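Local coordinates for protein 11R-lipoxygenase (Gersemia fruticosa, PDB 3VF1) that probably adds molecular oxygen to polyunsaturated fatty acids as a calcium-dependent lipoxygenase with a non-heme iron centre, at residues C228-R233 / Y586-N591; W372-L377 / K610-S615. All blocks are in the same frame, centred on the assembly; numbering follows the deposited sequence.

Interaction 1. Residues C228-R233 / Y586-N591; sequences CLEDFR and YGFHPN
Phe232 and Phe588 are the closest pair by CA, 6.2 Å apart, while Leu229 faces Pro590 at the wider CA spacing of 7.3 Å. Residues 229-233 are wound in a 3-10 segment, with a weak bond from Phe232 N to Leu229 O. Across from them, residues 586-591 come off helix 582-586 and tighten into a short 3-10 turn at 589-591. No hydrogen bond joins the two, so the contact rests on side-chain packing.

Phe232 and Phe588 carry the contact about equally. Phe232 CG stands anti to the carbonyl carbon (chi1 -82°), and the ring lies against the 589-591 turn. Pro590 CD sits over one ring face in a CH-pi contact, 4.0 Å from the Phe232 ring centroid, and Pro590 CG comes to 3.4 Å from Phe232 CD2. Pro590 CD also lies over a face of the Phe588 ring in its own segment, offset toward the rim, so the proline is shared by two phenyl groups. His589 meets Phe232 CD1 through its CB at 3.6 Å; the imidazole is nearly parallel to the phenyl ring but slid well aside, with little overlap.

Both segments belong to the lipoxygenase catalytic domain, here away from the iron, and helices and loops both cover the contact: Met613 and Ala622 touch Phe232, Ala248 touches Phe588, and Trp226 and Trp251 meet the two rings. With the phenyl ring of Phe232 cut back to an alanine, Pro590 CD would probably lose its CH-pi partner and a gap would open between the proline and Met613.

Phe588 reaches across with CG anti to its own nitrogen (chi1 -172°). Its CE1 meets Phe232 CB at 3.7 Å and its CZ comes 3.5 Å from Leu229 O. Arg233 contributes only aliphatic surface to this ring, its CG lying 3.7 Å from Phe588 CE1.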
loop_
_atom_site.group_PDB
_atom_site.type_symbol
_atom_site.label_atom_id
_atom_site.label_comp_id
_atom_site.label_asym_id
_atom_site.label_seq_id
_atom_site.Cartn_x
_atom_site.Cartn_y
_atom_site.Cartn_z
ATOM N N CYS A 228 -24.094 1.423 25.900
ATOM C CA CYS A 228 -22.870 1.784 26.603
ATOM C C CYS A 228 -21.631 1.434 25.781
ATOM O O CYS A 228 -21.716 0.734 24.772
ATOM C CB CYS A 228 -22.813 1.095 27.968
ATOM S SG CYS A 228 -22.682 -0.701 27.895
ATOM N N LEU A 229 -20.482 1.925 26.233
ATOM C CA LEU A 229 -19.227 1.781 25.506
ATOM C C LEU A 229 -18.821 0.322 25.328
ATOM O O LEU A 229 -18.186 -0.036 24.334
ATOM C CB LEU A 229 -18.118 2.539 26.240
ATOM C CG LEU A 229 -18.298 4.059 26.281
ATOM C CD1 LEU A 229 -17.429 4.686 27.361
ATOM C CD2 LEU A 229 -17.977 4.663 24.924
ATOM N N GLU A 230 -19.187 -0.519 26.288
ATOM C CA GLU A 230 -18.779 -1.919 26.268
ATOM C C GLU A 230 -19.544 -2.730 25.225
ATOM O O GLU A 230 -19.124 -3.828 24.862
ATOM C CB GLU A 230 -18.965 -2.547 27.649
ATOM C CG GLU A 230 -18.192 -1.843 28.751
ATOM C CD GLU A 230 -16.723 -1.679 28.416
ATOM O OE1 GLU A 230 -15.927 -2.580 28.757
ATOM O OE2 GLU A 230 -16.361 -0.648 27.808
ATOM N N ASP A 231 -20.660 -2.191 24.743
ATOM C CA ASP A 231 -21.493 -2.908 23.781
ATOM C C ASP A 231 -20.878 -2.950 22.384
ATOM O O ASP A 231 -21.318 -3.725 21.533
ATOM C CB ASP A 231 -22.891 -2.291 23.716
ATOM C CG ASP A 231 -23.755 -2.674 24.905
ATOM O OD1 ASP A 231 -23.443 -3.681 25.575
ATOM O OD2 ASP A 231 -24.752 -1.971 25.166
ATOM N N PHE A 232 -19.868 -2.122 22.142
ATOM C CA PHE A 232 -19.166 -2.151 20.865
ATOM C C PHE A 232 -18.483 -3.500 20.643
ATOM O O PHE A 232 -18.183 -3.873 19.510
ATOM C CB PHE A 232 -18.139 -1.019 20.780
ATOM C CG PHE A 232 -18.730 0.305 20.384
ATOM C CD1 PHE A 232 -19.139 0.533 19.080
ATOM C CD2 PHE A 232 -18.870 1.324 21.312
ATOM C CE1 PHE A 232 -19.683 1.748 18.710
ATOM C CE2 PHE A 232 -19.412 2.543 20.946
ATOM C CZ PHE A 232 -19.820 2.755 19.644
ATOM N N ARG A 233 -18.248 -4.231 21.730
ATOM C CA ARG A 233 -17.641 -5.557 21.647
ATOM C C ARG A 233 -18.561 -6.557 20.945
ATOM O O ARG A 233 -18.128 -7.648 20.572
ATOM C CB ARG A 233 -17.291 -6.068 23.049
ATOM C CG ARG A 233 -16.219 -5.251 23.754
ATOM C CD ARG A 233 -16.308 -5.394 25.266
ATOM N NE ARG A 233 -15.626 -6.587 25.769
ATOM C CZ ARG A 233 -14.441 -6.588 26.383
ATOM N NH1 ARG A 233 -13.775 -5.459 26.591
ATOM N NH2 ARG A 233 -13.917 -7.732 26.800
ATOM N N TYR A 586 -9.436 -0.220 14.723
ATOM C CA TYR A 586 -10.828 0.192 14.561
ATOM C C TYR A 586 -11.823 -0.889 14.977
ATOM O O TYR A 586 -13.026 -0.636 15.036
ATOM C CB TYR A 586 -11.094 0.602 13.112
ATOM C CG TYR A 586 -10.271 1.784 12.657
ATOM C CD1 TYR A 586 -10.621 3.077 13.021
ATOM C CD2 TYR A 586 -9.145 1.607 11.865
ATOM C CE1 TYR A 586 -9.871 4.161 12.609
ATOM C CE2 TYR A 586 -8.391 2.683 11.447
ATOM C CZ TYR A 586 -8.759 3.959 11.821
ATOM O OH TYR A 586 -8.008 5.032 11.404
ATOM N N GLY A 587 -11.326 -2.089 15.257
ATOM C CA GLY A 587 -12.183 -3.180 15.686
ATOM C C GLY A 587 -13.100 -2.731 16.807
ATOM O O GLY A 587 -14.318 -2.885 16.730
ATOM N N PHE A 588 -12.503 -2.173 17.856
ATOM C CA PHE A 588 -13.256 -1.572 18.948
ATOM C C PHE A 588 -13.394 -0.076 18.678
ATOM O O PHE A 588 -12.455 0.694 18.879
ATOM C CB PHE A 588 -12.548 -1.826 20.280
ATOM C CG PHE A 588 -13.345 -1.408 21.480
ATOM C CD1 PHE A 588 -14.469 -2.121 21.865
ATOM C CD2 PHE A 588 -12.968 -0.306 22.229
ATOM C CE1 PHE A 588 -15.205 -1.737 22.971
ATOM C CE2 PHE A 588 -13.699 0.080 23.336
ATOM C CZ PHE A 588 -14.818 -0.635 23.707
ATOM N N HIS A 589 -14.576 0.324 18.220
ATOM C CA HIS A 589 -14.787 1.659 17.663
ATOM C C HIS A 589 -14.282 2.808 18.545
ATOM O O HIS A 589 -13.663 3.746 18.043
ATOM C CB HIS A 589 -16.270 1.869 17.345
ATOM C CG HIS A 589 -16.538 3.065 16.486
ATOM N ND1 HIS A 589 -16.739 2.975 15.125
ATOM C CD2 HIS A 589 -16.629 4.380 16.793
ATOM C CE1 HIS A 589 -16.950 4.181 14.632
ATOM N NE2 HIS A 589 -16.887 5.053 15.622
ATOM N N PRO A 590 -14.555 2.749 19.856
ATOM C CA PRO A 590 -14.146 3.849 20.741
ATOM C C PRO A 590 -12.642 4.117 20.748
ATOM O O PRO A 590 -12.225 5.216 21.112
ATOM C CB PRO A 590 -14.604 3.373 22.122
ATOM C CG PRO A 590 -15.729 2.439 21.844
ATOM C CD PRO A 590 -15.354 1.739 20.572
ATOM N N ASN A 591 -11.839 3.133 20.359
ATOM C CA ASN A 591 -10.390 3.309 20.330
ATOM C C ASN A 591 -9.963 4.277 19.232
ATOM O O ASN A 591 -8.894 4.884 19.309
ATOM C CB ASN A 591 -9.689 1.961 20.148
ATOM C CG ASN A 591 -8.175 2.082 20.176
ATOM O OD1 ASN A 591 -7.582 2.330 21.227
ATOM N ND2 ASN A 591 -7.543 1.897 19.022
#

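Interaction 2. Residues W372-L377 / K610-S615; sequences WIMAKL and KVIMAS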
loop_
_atom_site.group_PDB
_atom_site.type_symbol
_atom_site.label_atom_id
_atom_site.label_comp_id
_atom_site.label_asym_id
_atom_site.label_seq_id
_atom_site.Cartn_x
_atom_site.Cartn_y
_atom_site.Cartn_z
ATOM N N TRP A 372 -12.445 14.390 30.146
ATOM C CA TRP A 372 -11.154 14.009 29.592
ATOM C C TRP A 372 -11.308 12.899 28.556
ATOM O O TRP A 372 -10.651 12.915 27.516
ATOM C CB TRP A 372 -10.205 13.559 30.703
ATOM C CG TRP A 372 -8.870 13.112 30.192
ATOM C CD1 TRP A 372 -8.284 11.895 30.383
ATOM C CD2 TRP A 372 -7.960 13.876 29.390
ATOM N NE1 TRP A 372 -7.062 11.857 29.757
ATOM C CE2 TRP A 372 -6.841 13.059 29.138
ATOM C CE3 TRP A 372 -7.983 15.170 28.863
ATOM C CZ2 TRP A 372 -5.753 13.494 28.383
ATOM C CZ3 TRP A 372 -6.902 15.600 28.112
ATOM C CH2 TRP A 372 -5.804 14.765 27.880
ATOM N N ILE A 373 -12.177 11.935 28.845
ATOM C CA ILE A 373 -12.446 10.852 27.908
ATOM C C ILE A 373 -13.063 11.404 26.627
ATOM O O ILE A 373 -12.699 10.994 25.526
ATOM C CB ILE A 373 -13.374 9.785 28.525
ATOM C CG1 ILE A 373 -12.587 8.927 29.516
ATOM C CG2 ILE A 373 -13.982 8.905 27.443
ATOM C CD1 ILE A 373 -13.439 7.955 30.310
ATOM N N MET A 374 -13.994 12.340 26.774
ATOM C CA MET A 374 -14.624 12.969 25.621
ATOM C C MET A 374 -13.571 13.666 24.763
ATOM O O MET A 374 -13.537 13.500 23.543
ATOM C CB MET A 374 -15.686 13.976 26.074
ATOM C CG MET A 374 -16.297 14.796 24.940
ATOM S SD MET A 374 -17.311 13.822 23.805
ATOM C CE MET A 374 -18.834 13.677 24.741
ATOM N N ALA A 375 -12.708 14.441 25.409
ATOM C CA ALA A 375 -11.675 15.189 24.704
ATOM C C ALA A 375 -10.785 14.253 23.892
ATOM O O ALA A 375 -10.441 14.546 22.748
ATOM C CB ALA A 375 -10.839 15.993 25.687
ATOM N N LYS A 376 -10.418 13.122 24.488
ATOM C CA LYS A 376 -9.555 12.153 23.823
ATOM C C LYS A 376 -10.234 11.538 22.602
ATOM O O LYS A 376 -9.593 11.322 21.574
ATOM C CB LYS A 376 -9.129 11.055 24.801
ATOM C CG LYS A 376 -8.129 11.525 25.850
ATOM C CD LYS A 376 -7.581 10.371 26.674
ATOM C CE LYS A 376 -8.666 9.679 27.484
ATOM N NZ LYS A 376 -8.113 8.584 28.327
ATOM N N LEU A 377 -11.528 11.258 22.714
ATOM C CA LEU A 377 -12.273 10.658 21.614
ATOM C C LEU A 377 -12.273 11.564 20.390
ATOM O O LEU A 377 -12.164 11.089 19.262
ATOM C CB LEU A 377 -13.710 10.350 22.040
ATOM C CG LEU A 377 -13.860 9.202 23.044
ATOM C CD1 LEU A 377 -15.266 9.168 23.626
ATOM C CD2 LEU A 377 -13.524 7.872 22.389
ATOM N N LYS A 610 -23.851 8.606 28.802
ATOM C CA LYS A 610 -24.907 8.680 27.794
ATOM C C LYS A 610 -24.665 9.787 26.768
ATOM O O LYS A 610 -25.005 9.636 25.594
ATOM C CB LYS A 610 -26.275 8.870 28.456
ATOM C CG LYS A 610 -26.809 7.627 29.152
ATOM C CD LYS A 610 -27.124 6.515 28.159
ATOM C CE LYS A 610 -27.697 5.291 28.861
ATOM N NZ LYS A 610 -28.008 4.184 27.913
ATOM N N VAL A 611 -24.086 10.897 27.208
ATOM C CA VAL A 611 -23.767 11.989 26.295
ATOM C C VAL A 611 -22.764 11.513 25.256
ATOM O O VAL A 611 -22.887 11.815 24.069
ATOM C CB VAL A 611 -23.170 13.199 27.037
ATOM C CG1 VAL A 611 -22.586 14.202 26.047
ATOM C CG2 VAL A 611 -24.224 13.858 27.913
ATOM N N ILE A 612 -21.770 10.763 25.719
ATOM C CA ILE A 612 -20.735 10.230 24.844
ATOM C C ILE A 612 -21.320 9.245 23.835
ATOM O O ILE A 612 -20.942 9.256 22.665
ATOM C CB ILE A 612 -19.614 9.559 25.661
ATOM C CG1 ILE A 612 -18.728 10.633 26.297
ATOM C CG2 ILE A 612 -18.776 8.646 24.780
ATOM C CD1 ILE A 612 -17.713 10.103 27.288
ATOM N N MET A 613 -22.245 8.403 24.286
ATOM C CA MET A 613 -22.885 7.433 23.401
ATOM C C MET A 613 -23.685 8.125 22.301
ATOM O O MET A 613 -23.934 7.541 21.247
ATOM C CB MET A 613 -23.810 6.503 24.191
ATOM C CG MET A 613 -23.115 5.686 25.268
ATOM S SD MET A 613 -21.537 5.000 24.733
ATOM C CE MET A 613 -22.065 3.961 23.374
ATOM N N ALA A 614 -24.088 9.368 22.549
ATOM C CA ALA A 614 -24.881 10.117 21.580
ATOM C C ALA A 614 -24.000 10.717 20.489
ATOM O O ALA A 614 -24.475 11.008 19.388
ATOM C CB ALA A 614 -25.679 11.208 22.277
ATOM N N SER A 615 -22.720 10.906 20.799
ATOM C CA SER A 615 -21.765 11.427 19.826
ATOM C C SER A 615 -21.194 10.308 18.965
ATOM O O SER A 615 -21.070 10.450 17.749
ATOM C CB SER A 615 -20.630 12.168 20.530
ATOM O OG SER A 615 -21.052 13.445 20.972
#
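Met374 and Ile612 form the centre of an apolar contact between two helices that run almost side by side, their segment axes 12° apart in direction and 10.9 Å at closest approach. Met374 CG leaves anti to the backbone nitrogen (chi1 174°), and the chain then bends at chi2 and chi3, which carries the terminal methyl across to the other helix. There Met374 CE lies 3.4 Å from Ile612 CG1, the two side chains sliding past each other in opposite directions. The same methyl reaches Val611 CG1 at 4.0 Å.

The end of the Ile612 CG1 branch, CD1, meets Ile373 CG2 at 3.9 Å, and the other branch, CG2, meets Leu377 CD1 at 3.7 Å, both side chains crossing the isoleucine at about a right angle. One isoleucine thus touches residues on successive turns, at 373 and 377, with Met374 beside them.

No hydrogen bond crosses between the helices; polar groups bond elsewhere. Lys376 NZ makes a salt bridge to Asp254 OD1, which also takes a hydrogen bond from Trp372 NE1, and Lys610 NZ hydrogen-bonds to Asp227 O.

This is near-parallel helix packing in the mostly helical catalytic domain of a lipoxygenase: the short helix 609-615 lies along the early turns of the long helix 369-410, which farther on supplies the iron ligands His392 and His397.

Overall arrangement
From the N terminus the chain passes 228-233, then 372-377 at the start of the long helix 369-410, then the loop 586-591, and finally helix 609-615. Interaction 1 closes a loop of 352 intervening residues when 586-591 returns to 228-233; interaction 2 closes one of 232 when 610-615 returns to 372-377. Because the segments alternate, the two loops cross. Their centres are 12 Å apart and they share packing: Met613 lies against Cys228, Leu229 and Phe232, while Leu377 reaches the Pro590 carbonyl. Together they tie the segment before helix 247-250, the long iron-ligand helix and the connection from 582-586 to 609-615 into one corner of the catalytic domain.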